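Local atomic coordinates of chloromuconate cycloisomerase (Rhodococcus opacus, PDB entry 4M0X), a protein that is a member of the enolase superfamily, with an N-terminal capping domain and a TIM-barrel-like domain that holds a manganese ion. Residues T11-P16 and Q31-V36; L130-I135 and P318-G323; F268-P273 and A311-T316; E302-G307 and I333-T338. All coordinates share one frame; numbering follows the deposited sequence.

Contact 1: T11-P16 and Q31-V36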
loop_
_atom_site.group_PDB
_atom_site.type_symbol
_atom_site.label_atom_id
_atom_site.label_comp_id
_atom_site.label_asym_id
_atom_site.label_seq_id
_atom_site.Cartn_x
_atom_site.Cartn_y
_atom_site.Cartn_z
ATOM N N THR A 11 -5.414 -48.538 -12.513
ATOM C CA THR A 11 -6.044 -49.564 -11.685
ATOM C C THR A 11 -6.121 -49.122 -10.229
ATOM O O THR A 11 -5.079 -48.799 -9.604
ATOM C CB THR A 11 -5.179 -50.830 -11.630
ATOM O OG1 THR A 11 -4.933 -51.329 -12.954
ATOM C CG2 THR A 11 -5.832 -51.885 -10.751
ATOM N N ILE A 12 -7.339 -49.161 -9.692
ATOM C CA ILE A 12 -7.623 -48.792 -8.315
ATOM C C ILE A 12 -7.095 -49.902 -7.355
ATOM O O ILE A 12 -7.467 -51.074 -7.471
ATOM C CB ILE A 12 -9.136 -48.472 -8.169
ATOM C CG1 ILE A 12 -9.528 -47.332 -9.119
ATOM C CG2 ILE A 12 -9.536 -48.095 -6.756
ATOM C CD1 ILE A 12 -11.028 -47.242 -9.398
ATOM N N VAL A 13 -6.200 -49.528 -6.440
ATOM C CA VAL A 13 -5.599 -50.479 -5.499
ATOM C C VAL A 13 -5.905 -50.124 -4.037
ATOM O O VAL A 13 -5.870 -48.945 -3.641
ATOM C CB VAL A 13 -4.071 -50.500 -5.658
ATOM C CG1 VAL A 13 -3.443 -51.451 -4.631
ATOM C CG2 VAL A 13 -3.681 -50.809 -7.083
ATOM N N ASP A 14 -6.209 -51.113 -3.220
ATOM C CA ASP A 14 -6.480 -50.805 -1.812
ATOM C C ASP A 14 -5.391 -51.469 -1.032
ATOM O O ASP A 14 -5.123 -52.642 -1.243
ATOM C CB ASP A 14 -7.837 -51.326 -1.319
ATOM C CG ASP A 14 -9.042 -50.660 -2.009
ATOM O OD1 ASP A 14 -9.162 -49.395 -2.062
ATOM O OD2 ASP A 14 -9.910 -51.444 -2.471
ATOM N N LEU A 15 -4.756 -50.734 -0.141
ATOM C CA LEU A 15 -3.606 -51.274 0.585
ATOM C C LEU A 15 -3.829 -51.343 2.072
ATOM O O LEU A 15 -4.143 -50.334 2.712
ATOM C CB LEU A 15 -2.333 -50.465 0.271
ATOM C CG LEU A 15 -1.817 -50.632 -1.161
ATOM C CD1 LEU A 15 -0.546 -49.839 -1.365
ATOM C CD2 LEU A 15 -1.591 -52.106 -1.496
ATOM N N PRO A 16 -3.662 -52.536 2.640
ATOM C CA PRO A 16 -3.816 -52.745 4.085
ATOM C C PRO A 16 -2.880 -51.832 4.875
ATOM O O PRO A 16 -1.701 -51.753 4.573
ATOM C CB PRO A 16 -3.420 -54.205 4.255
ATOM C CG PRO A 16 -2.433 -54.425 3.167
ATOM C CD PRO A 16 -3.058 -53.706 1.998
ATOM N N GLN A 31 -5.386 -47.716 2.630
ATOM C CA GLN A 31 -4.915 -46.727 1.672
ATOM C C GLN A 31 -5.433 -47.043 0.277
ATOM O O GLN A 31 -5.582 -48.206 -0.102
ATOM C CB GLN A 31 -3.396 -46.708 1.673
ATOM C CG GLN A 31 -2.801 -45.780 0.651
ATOM C CD GLN A 31 -2.883 -44.338 1.066
ATOM O OE1 GLN A 31 -2.000 -43.831 1.751
ATOM N NE2 GLN A 31 -3.940 -43.664 0.637
ATOM N N SER A 32 -5.709 -46.014 -0.503
ATOM C CA SER A 32 -6.325 -46.243 -1.788
ATOM C C SER A 32 -5.621 -45.420 -2.815
ATOM O O SER A 32 -5.474 -44.211 -2.654
ATOM C CB SER A 32 -7.797 -45.866 -1.740
ATOM O OG SER A 32 -8.565 -46.926 -1.186
ATOM N N ILE A 33 -5.153 -46.076 -3.864
ATOM C CA ILE A 33 -4.405 -45.389 -4.900
ATOM C C ILE A 33 -4.927 -45.837 -6.243
ATOM O O ILE A 33 -5.551 -46.902 -6.352
ATOM C CB ILE A 33 -2.882 -45.655 -4.800
ATOM C CG1 ILE A 33 -2.527 -47.045 -5.321
ATOM C CG2 ILE A 33 -2.381 -45.460 -3.365
ATOM C CD1 ILE A 33 -1.043 -47.272 -5.538
ATOM N N VAL A 34 -4.710 -45.020 -7.262
ATOM C CA VAL A 34 -4.838 -45.506 -8.607
ATOM C C VAL A 34 -3.404 -45.800 -9.023
ATOM O O VAL A 34 -2.548 -44.911 -8.951
ATOM C CB VAL A 34 -5.501 -44.456 -9.540
ATOM C CG1 VAL A 34 -5.655 -44.998 -10.952
ATOM C CG2 VAL A 34 -6.868 -44.046 -9.014
ATOM N N LEU A 35 -3.102 -47.027 -9.433
ATOM C CA LEU A 35 -1.758 -47.258 -9.998
ATOM C C LEU A 35 -1.705 -47.067 -11.520
ATOM O O LEU A 35 -2.358 -47.795 -12.252
ATOM C CB LEU A 35 -1.172 -48.619 -9.602
ATOM C CG LEU A 35 0.228 -48.670 -10.204
ATOM C CD1 LEU A 35 1.261 -48.356 -9.146
ATOM C CD2 LEU A 35 0.527 -49.989 -10.883
ATOM N N VAL A 36 -0.952 -46.077 -11.992
ATOM C CA VAL A 36 -0.868 -45.821 -13.450
ATOM C C VAL A 36 0.319 -46.531 -14.064
ATOM O O VAL A 36 1.382 -46.634 -13.437
ATOM C CB VAL A 36 -0.837 -44.342 -13.803
ATOM C CG1 VAL A 36 -0.384 -44.137 -15.252
ATOM C CG2 VAL A 36 -2.216 -43.755 -13.598
HETATM O O HOH W 1 -2.783 -49.846 -13.881
#
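The carboxylate of D14 is met end-on by S32: OG donates to OD1 over 2.7 Å, nearly along the C-O axis of the acceptor. R370 forms a salt bridge with the same oxygen, so OD1 serves two partners. D14 CG lies beside its own backbone N (chi1 -65°), and S32 OG is set in the same way, which turns the two polar ends to one another above a non-hydrogen-bonded pair. I12 and V34 share this face of the sheet. I12 CG1 lies 4.2 Å from V34 CG2, and helix 63-74 packs over both side chains.

The two strands belong to the antiparallel sheet of the N-terminal domain of the mandelate racemase/muconate lactonizing enzyme family, and their directions differ by 144°. T11, V13 and L15 each exchange two backbone bonds with L35, I33 and Q31 respectively; the bond from V13 N to I33 O measures 2.7 Å. V13, L15, I33 and L35 form an apolar patch on the face they share with T11 and Q31, with V13 CB 3.8 Å from I33 CG1. V13 CG2 runs alongside L35 CB at 4.2 Å, the two side chains pointing the same way, and L365 and Y368 of helix 362-368 reach V13 there. At the T11 end a water 2.8 Å from T11 OG1 donates to L35 O, adding a side-chain route to the direct bond between the backbones.

Contact 2: L130-I135 and P318-G323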
loop_
_atom_site.group_PDB
_atom_site.type_symbol
_atom_site.label_atom_id
_atom_site.label_comp_id
_atom_site.label_asym_id
_atom_site.label_seq_id
_atom_site.Cartn_x
_atom_site.Cartn_y
_atom_site.Cartn_z
ATOM N N LEU A 130 21.174 -35.825 -6.254
ATOM C CA LEU A 130 20.794 -35.727 -4.844
ATOM C C LEU A 130 21.712 -34.750 -4.144
ATOM O O LEU A 130 22.874 -34.668 -4.495
ATOM C CB LEU A 130 20.910 -37.080 -4.150
ATOM C CG LEU A 130 19.985 -38.251 -4.472
ATOM C CD1 LEU A 130 20.540 -39.503 -3.806
ATOM C CD2 LEU A 130 18.578 -37.961 -4.010
ATOM N N ARG A 131 21.178 -34.007 -3.168
ATOM C CA ARG A 131 21.988 -33.230 -2.215
ATOM C C ARG A 131 22.050 -33.868 -0.837
ATOM O O ARG A 131 22.650 -33.315 0.077
ATOM C CB ARG A 131 21.434 -31.848 -2.075
ATOM C CG ARG A 131 21.202 -31.238 -3.428
ATOM C CD ARG A 131 21.131 -29.759 -3.290
ATOM N NE ARG A 131 20.430 -29.231 -4.428
ATOM C CZ ARG A 131 20.482 -27.962 -4.805
ATOM N NH1 ARG A 131 21.240 -27.098 -4.132
ATOM N NH2 ARG A 131 19.769 -27.567 -5.847
ATOM N N ARG A 132 21.430 -35.030 -0.677
ATOM C CA ARG A 132 21.517 -35.759 0.573
ATOM C C ARG A 132 21.038 -37.159 0.282
ATOM O O ARG A 132 20.230 -37.354 -0.637
ATOM C CB ARG A 132 20.694 -35.061 1.676
ATOM C CG ARG A 132 19.194 -34.882 1.391
ATOM C CD ARG A 132 18.474 -33.929 2.343
ATOM N NE ARG A 132 18.775 -32.495 2.129
ATOM C CZ ARG A 132 18.402 -31.719 1.089
ATOM N NH1 ARG A 132 17.718 -32.164 0.045
ATOM N NH2 ARG A 132 18.737 -30.447 1.094
ATOM N N LYS A 133 21.551 -38.137 1.033
ATOM C CA LYS A 133 21.188 -39.552 0.792
ATOM C C LYS A 133 20.117 -40.049 1.762
ATOM O O LYS A 133 19.458 -41.060 1.520
ATOM C CB LYS A 133 22.432 -40.463 0.826
ATOM C CG LYS A 133 23.549 -40.037 -0.124
ATOM C CD LYS A 133 24.359 -41.229 -0.622
ATOM C CE LYS A 133 25.580 -40.816 -1.459
ATOM N NZ LYS A 133 26.530 -39.966 -0.696
ATOM N N ARG A 134 19.950 -39.316 2.857
ATOM C CA ARG A 134 19.020 -39.697 3.906
ATOM C C ARG A 134 18.191 -38.490 4.304
ATOM O O ARG A 134 18.667 -37.382 4.257
ATOM C CB ARG A 134 19.792 -40.279 5.115
ATOM C CG ARG A 134 20.087 -41.778 5.019
ATOM C CD ARG A 134 21.213 -42.249 5.925
ATOM N NE ARG A 134 22.517 -41.828 5.392
ATOM C CZ ARG A 134 23.320 -42.573 4.617
ATOM N NH1 ARG A 134 22.975 -43.822 4.272
ATOM N NH2 ARG A 134 24.480 -42.058 4.180
ATOM N N ILE A 135 16.940 -38.699 4.681
ATOM C CA ILE A 135 16.148 -37.606 5.259
ATOM C C ILE A 135 15.562 -37.959 6.637
ATOM O O ILE A 135 15.013 -39.038 6.805
ATOM C CB ILE A 135 14.998 -37.181 4.344
ATOM C CG1 ILE A 135 15.342 -37.449 2.877
ATOM C CG2 ILE A 135 14.676 -35.717 4.626
ATOM C CD1 ILE A 135 14.284 -37.008 1.895
ATOM N N PRO A 318 17.061 -27.904 -2.484
ATOM C CA PRO A 318 18.098 -27.210 -1.733
ATOM C C PRO A 318 17.705 -27.009 -0.281
ATOM O O PRO A 318 18.575 -26.723 0.550
ATOM C CB PRO A 318 18.210 -25.862 -2.449
ATOM C CG PRO A 318 16.854 -25.625 -3.027
ATOM C CD PRO A 318 16.345 -26.995 -3.412
ATOM N N ASP A 319 16.418 -27.162 0.031
ATOM C CA ASP A 319 15.924 -26.812 1.361
ATOM C C ASP A 319 14.800 -27.721 1.811
ATOM O O ASP A 319 13.794 -27.858 1.131
ATOM C CB ASP A 319 15.465 -25.342 1.400
ATOM C CG ASP A 319 14.982 -24.905 2.784
ATOM O OD1 ASP A 319 13.821 -25.170 3.156
ATOM O OD2 ASP A 319 15.768 -24.281 3.523
ATOM N N LEU A 320 14.988 -28.339 2.971
ATOM C CA LEU A 320 13.907 -29.008 3.671
ATOM C C LEU A 320 14.115 -28.699 5.125
ATOM O O LEU A 320 14.279 -29.613 5.925
ATOM C CB LEU A 320 14.015 -30.513 3.524
ATOM C CG LEU A 320 13.982 -31.300 2.238
ATOM C CD1 LEU A 320 14.091 -32.701 2.772
ATOM C CD2 LEU A 320 12.692 -31.154 1.435
ATOM N N SER A 321 14.137 -27.413 5.462
ATOM C CA SER A 321 14.515 -27.008 6.819
ATOM C C SER A 321 13.405 -27.319 7.801
ATOM O O SER A 321 13.675 -27.517 8.975
ATOM C CB SER A 321 14.847 -25.520 6.908
ATOM O OG SER A 321 14.825 -24.895 5.652
ATOM N N VAL A 322 12.164 -27.328 7.316
ATOM C CA VAL A 322 11.024 -27.689 8.125
ATOM C C VAL A 322 11.015 -29.205 8.328
ATOM O O VAL A 322 10.328 -29.719 9.192
ATOM C CB VAL A 322 9.704 -27.214 7.457
ATOM C CG1 VAL A 322 8.487 -27.676 8.238
ATOM C CG2 VAL A 322 9.660 -25.690 7.378
ATOM N N GLY A 323 11.772 -29.928 7.521
ATOM C CA GLY A 323 11.798 -31.364 7.629
ATOM C C GLY A 323 11.077 -32.100 6.525
ATOM O O GLY A 323 10.735 -31.521 5.496
#
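D319, whose backbone N lies near the guanidinium of R132, has a carboxylate oxygen held by two backbone donors. D319 OD1 accepts from S321 N at 3.2 Å, completing an Asx turn, and from C295 N of strand 294-297. The bond from S321 N is nearly straight (168°), but it comes from above the carboxylate plane. P318 and L320, the residues before and after D319, make the contacts with R131, R132 and I135.

R132 CG stands between its backbone N and carbonyl carbon (chi1 59°), and the chain bends at chi3, bringing the guanidinium back over the loop. L320 CG lies over one face of it, 4.4 Å from R132 NH1, while P318 O sits at the edge, 3.8 Å from R132 NH2; NH1 itself is bonded to M317 O. R131 reaches out extended instead and lays a guanidinium face on the proline, P318 CB being 3.7 Å from R131 NH1. Its NE is used on T316 O. Further along, I135 CG2 meets L320 CD1 at 3.6 Å, the two side chains crossing at about a right angle.

R131 also packs on Q91 of a second subunit. The loop 318-323 leads from helix 304-316 into strand 323-324, with helix 278-291 touching R131 and P318, and it meets the start of strand 134-141 where the first and eighth strands of the barrel approach each other.

Contact 3: F268-P273 and A311-T316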
loop_
_atom_site.group_PDB
_atom_site.type_symbol
_atom_site.label_atom_id
_atom_site.label_comp_id
_atom_site.label_asym_id
_atom_site.label_seq_id
_atom_site.Cartn_x
_atom_site.Cartn_y
_atom_site.Cartn_z
ATOM N N PHE A 268 6.488 -23.531 2.663
ATOM C CA PHE A 268 5.668 -24.365 1.803
ATOM C C PHE A 268 5.760 -25.809 2.247
ATOM O O PHE A 268 6.832 -26.277 2.627
ATOM C CB PHE A 268 6.091 -24.237 0.332
ATOM C CG PHE A 268 5.845 -22.870 -0.244
ATOM C CD1 PHE A 268 4.971 -21.983 0.375
ATOM C CD2 PHE A 268 6.462 -22.478 -1.413
ATOM C CE1 PHE A 268 4.747 -20.730 -0.149
ATOM C CE2 PHE A 268 6.216 -21.247 -1.980
ATOM C CZ PHE A 268 5.363 -20.361 -1.343
ATOM N N ALA A 269 4.632 -26.508 2.229
ATOM C CA ALA A 269 4.660 -27.957 2.287
ATOM C C ALA A 269 4.712 -28.409 0.832
ATOM O O ALA A 269 3.792 -28.146 0.071
ATOM C CB ALA A 269 3.414 -28.471 2.972
ATOM N N ILE A 270 5.803 -29.053 0.435
ATOM C CA ILE A 270 5.943 -29.502 -0.939
ATOM C C ILE A 270 5.474 -30.956 -1.091
ATOM O O ILE A 270 5.796 -31.806 -0.256
ATOM C CB ILE A 270 7.395 -29.341 -1.411
ATOM C CG1 ILE A 270 7.880 -27.905 -1.166
ATOM C CG2 ILE A 270 7.535 -29.768 -2.871
ATOM C CD1 ILE A 270 7.274 -26.855 -2.075
ATOM N N LYS A 271 4.701 -31.235 -2.147
ATOM C CA LYS A 271 4.062 -32.545 -2.350
ATOM C C LYS A 271 3.766 -32.651 -3.815
ATOM O O LYS A 271 3.221 -31.710 -4.362
ATOM C CB LYS A 271 2.709 -32.621 -1.653
ATOM C CG LYS A 271 2.685 -32.789 -0.151
ATOM C CD LYS A 271 1.313 -33.314 0.280
ATOM C CE LYS A 271 0.374 -32.215 0.750
ATOM N NZ LYS A 271 0.202 -32.224 2.230
ATOM N N ILE A 272 4.077 -33.791 -4.434
ATOM C CA ILE A 272 3.860 -33.964 -5.862
ATOM C C ILE A 272 2.384 -33.999 -6.322
ATOM O O ILE A 272 1.991 -33.177 -7.150
ATOM C CB ILE A 272 4.671 -35.139 -6.435
ATOM C CG1 ILE A 272 6.147 -34.797 -6.391
ATOM C CG2 ILE A 272 4.296 -35.411 -7.888
ATOM C CD1 ILE A 272 7.036 -35.869 -6.965
ATOM N N PRO A 273 1.562 -34.923 -5.776
ATOM C CA PRO A 273 0.176 -35.082 -6.244
ATOM C C PRO A 273 -0.575 -33.755 -6.344
ATOM O O PRO A 273 -1.145 -33.414 -7.369
ATOM C CB PRO A 273 -0.464 -35.935 -5.143
ATOM C CG PRO A 273 0.659 -36.645 -4.504
ATOM C CD PRO A 273 1.777 -35.651 -4.514
ATOM N N ALA A 311 10.666 -38.901 -2.531
ATOM C CA ALA A 311 11.915 -38.961 -1.773
ATOM C C ALA A 311 13.080 -38.436 -2.616
ATOM O O ALA A 311 13.944 -37.693 -2.130
ATOM C CB ALA A 311 12.187 -40.376 -1.281
ATOM N N GLN A 312 13.086 -38.800 -3.891
ATOM C CA GLN A 312 14.121 -38.315 -4.787
ATOM C C GLN A 312 14.009 -36.797 -4.971
ATOM O O GLN A 312 14.998 -36.078 -4.820
ATOM C CB GLN A 312 14.103 -39.070 -6.115
ATOM C CG GLN A 312 14.887 -40.364 -6.056
ATOM C CD GLN A 312 14.843 -41.148 -7.346
ATOM O OE1 GLN A 312 14.900 -40.579 -8.442
ATOM N NE2 GLN A 312 14.743 -42.463 -7.228
ATOM N N LEU A 313 12.809 -36.316 -5.278
ATOM C CA LEU A 313 12.558 -34.875 -5.343
ATOM C C LEU A 313 13.187 -34.163 -4.145
ATOM O O LEU A 313 14.067 -33.294 -4.301
ATOM C CB LEU A 313 11.054 -34.592 -5.380
ATOM C CG LEU A 313 10.667 -33.120 -5.259
ATOM C CD1 LEU A 313 11.197 -32.331 -6.454
ATOM C CD2 LEU A 313 9.163 -32.977 -5.167
ATOM N N TYR A 314 12.742 -34.569 -2.949
ATOM C CA TYR A 314 13.153 -33.950 -1.695
ATOM C C TYR A 314 14.665 -34.017 -1.526
ATOM O O TYR A 314 15.269 -33.090 -1.014
ATOM C CB TYR A 314 12.434 -34.585 -0.512
ATOM C CG TYR A 314 10.908 -34.616 -0.591
ATOM C CD1 TYR A 314 10.222 -33.903 -1.574
ATOM C CD2 TYR A 314 10.146 -35.324 0.358
ATOM C CE1 TYR A 314 8.837 -33.918 -1.640
ATOM C CE2 TYR A 314 8.747 -35.337 0.292
ATOM C CZ TYR A 314 8.103 -34.635 -0.717
ATOM O OH TYR A 314 6.721 -34.612 -0.828
ATOM N N GLY A 315 15.282 -35.101 -1.973
ATOM C CA GLY A 315 16.734 -35.175 -2.000
ATOM C C GLY A 315 17.422 -34.249 -3.020
ATOM O O GLY A 315 18.610 -33.912 -2.848
ATOM N N THR A 316 16.729 -33.854 -4.091
ATOM C CA THR A 316 17.344 -32.908 -5.006
ATOM C C THR A 316 17.209 -31.493 -4.478
ATOM O O THR A 316 17.929 -30.617 -4.877
ATOM C CB THR A 316 16.809 -32.954 -6.474
ATOM O OG1 THR A 316 15.535 -32.316 -6.575
ATOM C CG2 THR A 316 16.724 -34.369 -7.032
HETATM O O HOH W 2 5.299 -35.688 -2.694
#
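L313 begins the contact from the helix. Its CG is anti to the backbone N (chi1 172°), which sends CD2 toward the strand end, 3.7 Å from I272 CG1; I270 CG2 is a looser neighbour at 4.3 Å. The L313 and I272 side chains run past one another, pointing in opposing senses.

Y314 follows, reaching further with its phenol. OH stops 3.0 Å from I270 O, which lies obliquely to the ring, but the hydrogen bond of this hydroxyl to a carbonyl is made to A298 O. A water donates to Y314 OH over 2.6 Å and accepts from I272 N, linking the helix to the backbone just past the strand. This is packing inside the barrel domain: helix 304-316 follows strand 294-297 and lies against the end of the adjacent parallel strand 267-270. Y314 OH also comes within 3.7 Å of K271 CA. K271 CB points away from the helix, and its NZ is hydrogen-bonded to A299 O and forms a salt bridge with D247, a ligand of the manganese ion.

At T316 the helix ends: OG1 donates to L313 O at 2.9 Å, in the carbonyl plane and on a lone pair. That oxygen also accepts T316 N.

Contact 4: E302-G307 and I333-T338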
loop_
_atom_site.group_PDB
_atom_site.type_symbol
_atom_site.label_atom_id
_atom_site.label_comp_id
_atom_site.label_asym_id
_atom_site.label_seq_id
_atom_site.Cartn_x
_atom_site.Cartn_y
_atom_site.Cartn_z
ATOM N N GLU A 302 1.092 -41.375 0.827
ATOM C CA GLU A 302 1.151 -42.135 -0.406
ATOM C C GLU A 302 1.843 -43.466 -0.101
ATOM O O GLU A 302 2.405 -43.660 1.001
ATOM C CB GLU A 302 1.896 -41.324 -1.487
ATOM C CG GLU A 302 3.317 -40.854 -1.145
ATOM C CD GLU A 302 3.433 -40.194 0.225
ATOM O OE1 GLU A 302 3.892 -40.885 1.173
ATOM O OE2 GLU A 302 3.033 -39.006 0.364
ATOM N N SER A 303 1.780 -44.385 -1.056
ATOM C CA SER A 303 2.428 -45.653 -0.911
ATOM C C SER A 303 3.894 -45.452 -1.271
ATOM O O SER A 303 4.346 -44.315 -1.451
ATOM C CB SER A 303 1.808 -46.611 -1.889
ATOM O OG SER A 303 2.183 -46.194 -3.181
ATOM N N SER A 304 4.635 -46.551 -1.424
ATOM C CA SER A 304 6.027 -46.444 -1.840
ATOM C C SER A 304 6.227 -46.014 -3.287
ATOM O O SER A 304 7.301 -45.507 -3.619
ATOM C CB SER A 304 6.784 -47.717 -1.543
ATOM O OG SER A 304 7.013 -47.780 -0.145
ATOM N N VAL A 305 5.207 -46.185 -4.133
ATOM C CA VAL A 305 5.316 -45.744 -5.527
ATOM C C VAL A 305 5.554 -44.220 -5.669
ATOM O O VAL A 305 6.578 -43.809 -6.241
ATOM C CB VAL A 305 4.111 -46.187 -6.380
ATOM C CG1 VAL A 305 4.266 -45.736 -7.842
ATOM C CG2 VAL A 305 3.910 -47.692 -6.282
ATOM N N MET A 306 4.628 -43.399 -5.157
ATOM C CA MET A 306 4.766 -41.933 -5.139
ATOM C C MET A 306 5.809 -41.475 -4.095
ATOM O O MET A 306 6.573 -40.523 -4.331
ATOM C CB MET A 306 3.389 -41.266 -4.901
ATOM C CG MET A 306 3.367 -39.743 -4.665
ATOM S SD MET A 306 3.874 -38.704 -6.057
ATOM C CE MET A 306 2.689 -39.132 -7.343
ATOM N N GLY A 307 5.842 -42.179 -2.959
ATOM C CA GLY A 307 6.813 -41.920 -1.905
ATOM C C GLY A 307 8.248 -41.959 -2.393
ATOM O O GLY A 307 9.038 -41.053 -2.083
ATOM N N ILE A 333 1.142 -52.265 5.503
ATOM C CA ILE A 333 1.634 -53.638 5.700
ATOM C C ILE A 333 1.977 -54.333 4.399
ATOM O O ILE A 333 2.753 -55.277 4.415
ATOM C CB ILE A 333 0.793 -54.565 6.624
ATOM C CG1 ILE A 333 -0.660 -54.616 6.215
ATOM C CG2 ILE A 333 0.894 -54.132 8.079
ATOM C CD1 ILE A 333 -1.580 -53.913 7.205
ATOM N N ASP A 334 1.468 -53.850 3.278
ATOM C CA ASP A 334 1.881 -54.374 1.981
ATOM C C ASP A 334 1.682 -53.337 0.869
ATOM O O ASP A 334 0.987 -52.352 1.068
ATOM C CB ASP A 334 1.110 -55.645 1.665
ATOM C CG ASP A 334 1.832 -56.565 0.687
ATOM O OD1 ASP A 334 2.714 -56.131 -0.092
ATOM O OD2 ASP A 334 1.474 -57.756 0.681
ATOM N N GLU A 335 2.293 -53.572 -0.292
ATOM C CA GLU A 335 2.443 -52.562 -1.342
ATOM C C GLU A 335 2.374 -53.170 -2.746
ATOM O O GLU A 335 2.228 -54.370 -2.880
ATOM C CB GLU A 335 3.755 -51.792 -1.153
ATOM C CG GLU A 335 3.890 -51.160 0.227
ATOM C CD GLU A 335 4.580 -49.784 0.231
ATOM O OE1 GLU A 335 4.362 -48.988 -0.753
ATOM O OE2 GLU A 335 5.324 -49.512 1.237
ATOM N N VAL A 336 2.435 -52.353 -3.793
ATOM C CA VAL A 336 2.547 -52.930 -5.150
ATOM C C VAL A 336 3.977 -52.847 -5.703
ATOM O O VAL A 336 4.207 -53.053 -6.879
ATOM C CB VAL A 336 1.462 -52.448 -6.161
ATOM C CG1 VAL A 336 0.074 -52.714 -5.610
ATOM C CG2 VAL A 336 1.612 -50.980 -6.537
ATOM N N VAL A 337 4.949 -52.582 -4.842
ATOM C CA VAL A 337 6.343 -52.588 -5.301
ATOM C C VAL A 337 7.076 -53.822 -4.820
ATOM O O VAL A 337 6.627 -54.490 -3.918
ATOM C CB VAL A 337 7.121 -51.285 -4.975
ATOM C CG1 VAL A 337 6.567 -50.142 -5.815
ATOM C CG2 VAL A 337 7.101 -50.943 -3.499
ATOM N N THR A 338 8.189 -54.137 -5.452
ATOM C CA THR A 338 8.995 -55.232 -4.983
ATOM C C THR A 338 9.802 -54.887 -3.705
ATOM O O THR A 338 10.104 -55.762 -2.929
ATOM C CB THR A 338 9.932 -55.734 -6.085
ATOM O OG1 THR A 338 10.704 -54.641 -6.585
ATOM C CG2 THR A 338 9.135 -56.348 -7.195
#
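S304 and E335 meet through their polar ends at the start of helix 304-316. S304 OG donates to E335 OE2 over 2.8 Å, arriving on the syn side and 29° out of the carboxylate plane. The same hydroxyl is bonded to L341 N, so it is used as donor and acceptor at once. S304 N is directed at E335 OE1, although the exact place of that oxygen in the model is doubtful. E335 CG stands beside its backbone N (chi1 -55°) and the chain bends at chi2, which turns the carboxylate to the helix end.

S303 is the N-cap: its OG accepts V305 N at 3.2 Å and is also hydrogen-bonded to E49 OE1. M306 N donates to that same E49 oxygen, and G307 N is taken by S303 O. On the loop side, E335 N donates to D334 OD1 at 2.6 Å. D334 OD1 also forms a salt bridge with R364, and OD2 is hydrogen-bonded to Y368 OH.

Beside this polar cluster the contact is aliphatic. V305 CG2 touches V337 CG1 at 3.6 Å and V336 CG2 at 4.0 Å, while V337 CG2 lies 3.8 Å from S304 CB. The hydroxyls of S303 and S304 and the OE2 of E335 thus have partners in this buried place, and a carboxylate facing the N-terminal end of a helix would probably be stabilised in its ionised form by the helix dipole.

From the N terminus, contact 1 closes first, joining two strands of the N-terminal domain across 14 intervening residues. Contact 2 opens at 130-135 and closes at 318-323, a long loop that spans much of the barrel; contact 3 lies wholly inside it, and the two touch through R131 and the backbone of G315 and T316. Contact 4 opens within the same loop but closes beyond it, so it crosses both contacts 2 and 3. Helix 304-316 gives its first turn to contact 4 and its last to contact 3. Segment 333-338 returns to the N-terminal sheet, where V336 packs on V13 and L35, connecting contact 4 with contact 1 and the barrel with the N-terminal domain.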